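Local coordinates for putative RNase YutE (Bacillus subtilis subsp. subtilis str. 168, PDB 1YLM), which is probably the RNase toxin of a putative type VII toxin-antitoxin system, thought to be neutralised by the cognate antitoxin YutD, at residues D55-F60 / M72-D77; K79-K84 / Q123-R128. All blocks are in the same frame, centred on the assembly; numbering follows the deposited sequence.

Both contacts belong to an all-helical subunit of the HepT family and follow one another along the chain: interaction 1 closes before interaction 2 opens. The short helix 71-77 ties them together. In interaction 1 it packs on the C-terminal end of helix 32-59; the loop that leaves it then meets helix 119-137 in interaction 2, just before helix 83-93 begins. The centres lie about 12 Å apart, and the two sites touch directly, through a probable hydrogen bond from V80 N to L75 O and through packing of V81 on M72 and V76. Together they fasten the 71-84 region to two long helices, away from R96, the probable active-site residue.

Interaction 1 of 2, residues D55-F60 / M72-D77; sequences DMIDGF and MDILVD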
loop_
_atom_site.group_PDB
_atom_site.type_symbol
_atom_site.label_atom_id
_atom_site.label_comp_id
_atom_site.label_asym_id
_atom_site.label_seq_id
_atom_site.Cartn_x
_atom_site.Cartn_y
_atom_site.Cartn_z
ATOM N N ASP A 55 9.511 -12.783 9.518
ATOM C CA ASP A 55 9.320 -14.241 9.637
ATOM C C ASP A 55 10.637 -14.946 9.987
ATOM O O ASP A 55 10.669 -15.875 10.806
ATOM C CB ASP A 55 8.704 -14.817 8.349
ATOM C CG ASP A 55 7.264 -14.371 8.139
ATOM O OD1 ASP A 55 6.619 -13.955 9.130
ATOM O OD2 ASP A 55 6.780 -14.425 6.988
HETATM N N MSE A 56 11.722 -14.498 9.370
HETATM C CA MSE A 56 13.076 -15.003 9.683
HETATM C C MSE A 56 13.421 -14.778 11.165
HETATM O O MSE A 56 13.854 -15.672 11.887
HETATM C CB MSE A 56 14.124 -14.270 8.836
HETATM C CG MSE A 56 14.146 -14.588 7.358
HETATM SE SE MSE A 56 15.072 -16.121 7.038
HETATM C CE MSE A 56 13.990 -16.991 6.919
ATOM N N ILE A 57 13.232 -13.543 11.602
ATOM C CA ILE A 57 13.581 -13.131 12.955
ATOM C C ILE A 57 12.759 -13.912 13.987
ATOM O O ILE A 57 13.319 -14.489 14.935
ATOM C CB ILE A 57 13.368 -11.592 13.089
ATOM C CG1 ILE A 57 14.491 -10.841 12.365
ATOM C CG2 ILE A 57 13.251 -11.163 14.557
ATOM C CD1 ILE A 57 14.231 -9.313 12.228
ATOM N N ASP A 58 11.448 -13.968 13.778
ATOM C CA ASP A 58 10.546 -14.700 14.671
ATOM C C ASP A 58 10.875 -16.197 14.705
ATOM O O ASP A 58 10.975 -16.783 15.790
ATOM C CB ASP A 58 9.081 -14.505 14.277
ATOM C CG ASP A 58 8.602 -13.062 14.460
ATOM O OD1 ASP A 58 9.317 -12.225 15.070
ATOM O OD2 ASP A 58 7.494 -12.764 13.971
ATOM N N GLY A 59 11.052 -16.805 13.534
ATOM C CA GLY A 59 11.333 -18.249 13.436
ATOM C C GLY A 59 12.670 -18.676 14.037
ATOM O O GLY A 59 12.765 -19.740 14.682
ATOM N N PHE A 60 13.708 -17.855 13.820
ATOM C CA PHE A 60 15.075 -18.179 14.249
ATOM C C PHE A 60 15.497 -17.510 15.552
ATOM O O PHE A 60 16.673 -17.499 15.852
ATOM C CB PHE A 60 16.095 -17.856 13.155
ATOM C CG PHE A 60 16.060 -18.823 11.993
ATOM C CD1 PHE A 60 15.520 -18.429 10.774
ATOM C CD2 PHE A 60 16.558 -20.127 12.131
ATOM C CE1 PHE A 60 15.475 -19.300 9.695
ATOM C CE2 PHE A 60 16.516 -21.026 11.061
ATOM C CZ PHE A 60 15.985 -20.611 9.831
HETATM N N MSE A 72 16.550 -4.978 8.860
HETATM C CA MSE A 72 17.709 -5.273 8.005
HETATM C C MSE A 72 18.982 -5.387 8.811
HETATM O O MSE A 72 19.817 -6.245 8.547
HETATM C CB MSE A 72 17.897 -4.217 6.908
HETATM C CG MSE A 72 16.779 -4.184 5.882
HETATM SE SE MSE A 72 16.444 -5.906 4.947
HETATM C CE MSE A 72 18.291 -6.529 4.842
ATOM N N ASP A 73 19.117 -4.502 9.790
ATOM C CA ASP A 73 20.257 -4.499 10.690
ATOM C C ASP A 73 20.390 -5.836 11.420
ATOM O O ASP A 73 21.484 -6.351 11.585
ATOM C CB ASP A 73 20.134 -3.338 11.681
ATOM C CG ASP A 73 20.365 -1.974 11.016
ATOM O OD1 ASP A 73 21.027 -1.931 9.951
ATOM O OD2 ASP A 73 19.867 -0.960 11.560
ATOM N N ILE A 74 19.264 -6.407 11.813
ATOM C CA ILE A 74 19.271 -7.711 12.493
ATOM C C ILE A 74 19.683 -8.840 11.531
ATOM O O ILE A 74 20.530 -9.681 11.868
ATOM C CB ILE A 74 17.915 -7.981 13.196
ATOM C CG1 ILE A 74 17.722 -7.001 14.373
ATOM C CG2 ILE A 74 17.839 -9.458 13.659
ATOM C CD1 ILE A 74 16.259 -6.711 14.693
ATOM N N LEU A 75 19.144 -8.815 10.310
ATOM C CA LEU A 75 19.547 -9.776 9.269
ATOM C C LEU A 75 21.035 -9.673 8.930
ATOM O O LEU A 75 21.691 -10.682 8.648
ATOM C CB LEU A 75 18.692 -9.593 8.003
ATOM C CG LEU A 75 17.199 -9.895 8.192
ATOM C CD1 LEU A 75 16.403 -9.666 6.888
ATOM C CD2 LEU A 75 16.974 -11.323 8.693
ATOM N N VAL A 76 21.571 -8.455 8.976
ATOM C CA VAL A 76 23.005 -8.248 8.795
ATOM C C VAL A 76 23.798 -8.868 9.969
ATOM O O VAL A 76 24.734 -9.636 9.742
ATOM C CB VAL A 76 23.338 -6.740 8.599
ATOM C CG1 VAL A 76 24.834 -6.487 8.689
ATOM C CG2 VAL A 76 22.797 -6.260 7.245
ATOM N N ASP A 77 23.409 -8.528 11.199
ATOM C CA ASP A 77 24.021 -9.082 12.416
ATOM C C ASP A 77 24.062 -10.615 12.376
ATOM O O ASP A 77 25.048 -11.226 12.783
ATOM C CB ASP A 77 23.247 -8.647 13.664
ATOM C CG ASP A 77 23.404 -7.165 13.989
ATOM O OD1 ASP A 77 24.321 -6.492 13.449
ATOM O OD2 ASP A 77 22.592 -6.671 14.802
#
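I57 and I74 make the closest part of this contact, their side chains crossing at about a right angle. CG2 of I74 lies 3.8 Å from CG1 of I57 and 3.9 Å from its CD1, so one methyl meets the outer half of the I57 chain. With I57 CG1 anti to the carbonyl carbon (chi1 -75°) and the chain extended beyond it, CD1 is carried across to I74, where it also lies 4.0 Å from I74 CB. The second patch is looser: CD2 of L75 reaches the base of M56, 4.1 Å from its CB, whereas the selenomethionine chain bends at chi2 and chi3 and carries its selenium away. No hydrogen bond joins the segments, and just 161 Å² is buried, in keeping with helix axes that stay 10.6 Å apart and cross at 57°. All four touching residues are buried; beyond them D58 and D77 are exposed to solvent, while the partly exposed D55 and D73 form salt bridges with K8 and K90. Around this apolar joint, P65 and M62 of the connecting loop cover the isoleucines, and M56 continues the packing onto I9 of helix 6-23 and I129 and L133 of helix 119-137.

Interaction 2 of 2, residues K79-K84 / Q123-R128; sequences KVVTEK and QDFPKR
R128 lies across V81 at about a right angle, so that the aliphatic part of the arginine, not its charge, meets the valine. CG1 of V81 rests 3.9 Å from R128 CB and nearly as close to CG, and it also approaches F125 obliquely, at 4.2 Å from CD1. The start of the same arginine chain passes the carbonyl of V80, with V80 O 3.3 Å from R128 CB. A bend at chi2 (-76°) leads the guanidinium outward and slightly back, so that D124 CB lies above one face, offset toward the rim. The bridge to D124 is long and out of plane, a matter of charge alone; E85 of helix 83-93 is the stronger partner of NH2. No direct hydrogen bond crosses the contact, but two waters bridge it. One donates to V80 O at 2.8 Å and to R128 O; the other, in the guanidinium plane, accepts from K84 NZ and, weakly, from R128 NH2. K84 NZ also donates to OG1 of T82, the N-cap residue of helix 83-93. The contact joins apolar packing of V81, F125 and the arginine's methylenes to a hydrated polar edge, where E85, and more weakly D124, probably offset R128's charge.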
loop_
_atom_site.group_PDB
_atom_site.type_symbol
_atom_site.label_atom_id
_atom_site.label_comp_id
_atom_site.label_asym_id
_atom_site.label_seq_id
_atom_site.Cartn_x
_atom_site.Cartn_y
_atom_site.Cartn_z
ATOM N N LYS A 79 24.097 -12.452 9.774
ATOM C CA LYS A 79 24.784 -12.869 8.554
ATOM C C LYS A 79 23.846 -13.542 7.532
ATOM O O LYS A 79 24.253 -14.453 6.796
ATOM C CB LYS A 79 25.985 -13.769 8.886
ATOM C CG LYS A 79 27.277 -13.011 9.208
ATOM C CD LYS A 79 27.270 -12.374 10.578
ATOM C CE LYS A 79 28.605 -11.665 10.840
ATOM N NZ LYS A 79 28.441 -10.473 11.738
ATOM N N VAL A 80 22.593 -13.094 7.508
ATOM C CA VAL A 80 21.663 -13.499 6.467
ATOM C C VAL A 80 22.031 -12.805 5.142
ATOM O O VAL A 80 22.066 -13.450 4.100
ATOM C CB VAL A 80 20.191 -13.219 6.852
ATOM C CG1 VAL A 80 19.257 -13.725 5.766
ATOM C CG2 VAL A 80 19.841 -13.865 8.196
ATOM N N VAL A 81 22.278 -11.493 5.203
ATOM C CA VAL A 81 22.725 -10.721 4.043
ATOM C C VAL A 81 24.043 -10.010 4.409
ATOM O O VAL A 81 24.357 -9.881 5.604
ATOM C CB VAL A 81 21.651 -9.682 3.590
ATOM C CG1 VAL A 81 20.351 -10.373 3.183
ATOM C CG2 VAL A 81 21.400 -8.637 4.686
ATOM N N THR A 82 24.800 -9.540 3.410
ATOM C CA THR A 82 26.002 -8.740 3.692
ATOM C C THR A 82 25.630 -7.356 4.255
ATOM O O THR A 82 24.500 -6.890 4.086
ATOM C CB THR A 82 26.935 -8.568 2.452
ATOM O OG1 THR A 82 26.306 -7.718 1.487
ATOM C CG2 THR A 82 27.253 -9.899 1.792
ATOM N N GLU A 83 26.581 -6.716 4.936
ATOM C CA GLU A 83 26.419 -5.339 5.396
ATOM C C GLU A 83 26.038 -4.411 4.244
ATOM O O GLU A 83 25.126 -3.604 4.386
ATOM C CB GLU A 83 27.688 -4.815 6.090
ATOM C CG GLU A 83 27.467 -3.475 6.808
ATOM C CD GLU A 83 28.605 -3.070 7.748
ATOM O OE1 GLU A 83 29.515 -3.897 8.017
ATOM O OE2 GLU A 83 28.573 -1.915 8.238
ATOM N N LYS A 84 26.744 -4.509 3.121
ATOM C CA LYS A 84 26.434 -3.634 1.979
ATOM C C LYS A 84 25.037 -3.910 1.388
ATOM O O LYS A 84 24.299 -2.979 1.095
ATOM C CB LYS A 84 27.525 -3.668 0.895
ATOM C CG LYS A 84 27.853 -5.043 0.395
ATOM C CD LYS A 84 28.447 -5.045 -1.008
ATOM C CE LYS A 84 27.971 -6.280 -1.792
ATOM N NZ LYS A 84 27.778 -7.486 -0.913
ATOM N N GLN A 123 17.778 -8.668 -6.404
ATOM C CA GLN A 123 17.850 -9.988 -7.027
ATOM C C GLN A 123 18.462 -11.042 -6.105
ATOM O O GLN A 123 18.042 -12.193 -6.107
ATOM C CB GLN A 123 18.671 -9.933 -8.320
ATOM C CG GLN A 123 18.068 -9.052 -9.411
ATOM C CD GLN A 123 19.000 -8.864 -10.601
ATOM O OE1 GLN A 123 20.223 -8.994 -10.483
ATOM N NE2 GLN A 123 18.425 -8.551 -11.752
ATOM N N ASP A 124 19.460 -10.637 -5.327
ATOM C CA ASP A 124 20.161 -11.562 -4.435
ATOM C C ASP A 124 19.435 -11.874 -3.133
ATOM O O ASP A 124 19.751 -12.868 -2.487
ATOM C CB ASP A 124 21.556 -11.023 -4.117
ATOM C CG ASP A 124 22.483 -11.087 -5.316
ATOM O OD1 ASP A 124 22.183 -11.842 -6.264
ATOM O OD2 ASP A 124 23.507 -10.384 -5.300
ATOM N N PHE A 125 18.475 -11.029 -2.750
ATOM C CA PHE A 125 17.766 -11.204 -1.469
ATOM C C PHE A 125 17.113 -12.599 -1.306
ATOM O O PHE A 125 17.332 -13.258 -0.284
ATOM C CB PHE A 125 16.758 -10.069 -1.232
ATOM C CG PHE A 125 15.995 -10.186 0.072
ATOM C CD1 PHE A 125 16.609 -9.865 1.295
ATOM C CD2 PHE A 125 14.680 -10.627 0.087
ATOM C CE1 PHE A 125 15.915 -9.991 2.497
ATOM C CE2 PHE A 125 13.965 -10.729 1.286
ATOM C CZ PHE A 125 14.580 -10.414 2.486
ATOM N N PRO A 126 16.317 -13.054 -2.303
ATOM C CA PRO A 126 15.745 -14.413 -2.204
ATOM C C PRO A 126 16.811 -15.507 -2.090
ATOM O O PRO A 126 16.626 -16.474 -1.350
ATOM C CB PRO A 126 14.964 -14.580 -3.526
ATOM C CG PRO A 126 14.732 -13.217 -4.032
ATOM C CD PRO A 126 15.867 -12.361 -3.530
ATOM N N LYS A 127 17.908 -15.362 -2.828
ATOM C CA LYS A 127 19.016 -16.313 -2.746
ATOM C C LYS A 127 19.589 -16.396 -1.319
ATOM O O LYS A 127 19.804 -17.494 -0.798
ATOM C CB LYS A 127 20.129 -15.942 -3.732
ATOM C CG LYS A 127 19.678 -15.824 -5.190
ATOM C CD LYS A 127 20.857 -15.428 -6.114
ATOM C CE LYS A 127 22.064 -16.372 -5.917
ATOM N NZ LYS A 127 22.943 -16.475 -7.149
ATOM N N ARG A 128 19.852 -15.245 -0.706
ATOM C CA ARG A 128 20.343 -15.184 0.678
ATOM C C ARG A 128 19.386 -15.883 1.636
ATOM O O ARG A 128 19.811 -16.677 2.483
ATOM C CB ARG A 128 20.511 -13.729 1.147
ATOM C CG ARG A 128 21.507 -12.917 0.342
ATOM C CD ARG A 128 22.958 -13.239 0.645
ATOM N NE ARG A 128 23.814 -12.455 -0.254
ATOM C CZ ARG A 128 24.250 -12.874 -1.441
ATOM N NH1 ARG A 128 23.963 -14.098 -1.881
ATOM N NH2 ARG A 128 24.996 -12.067 -2.193
HETATM O O HOH W 1 22.179 -16.226 3.613
HETATM O O HOH W 2 27.031 -9.520 -2.502
#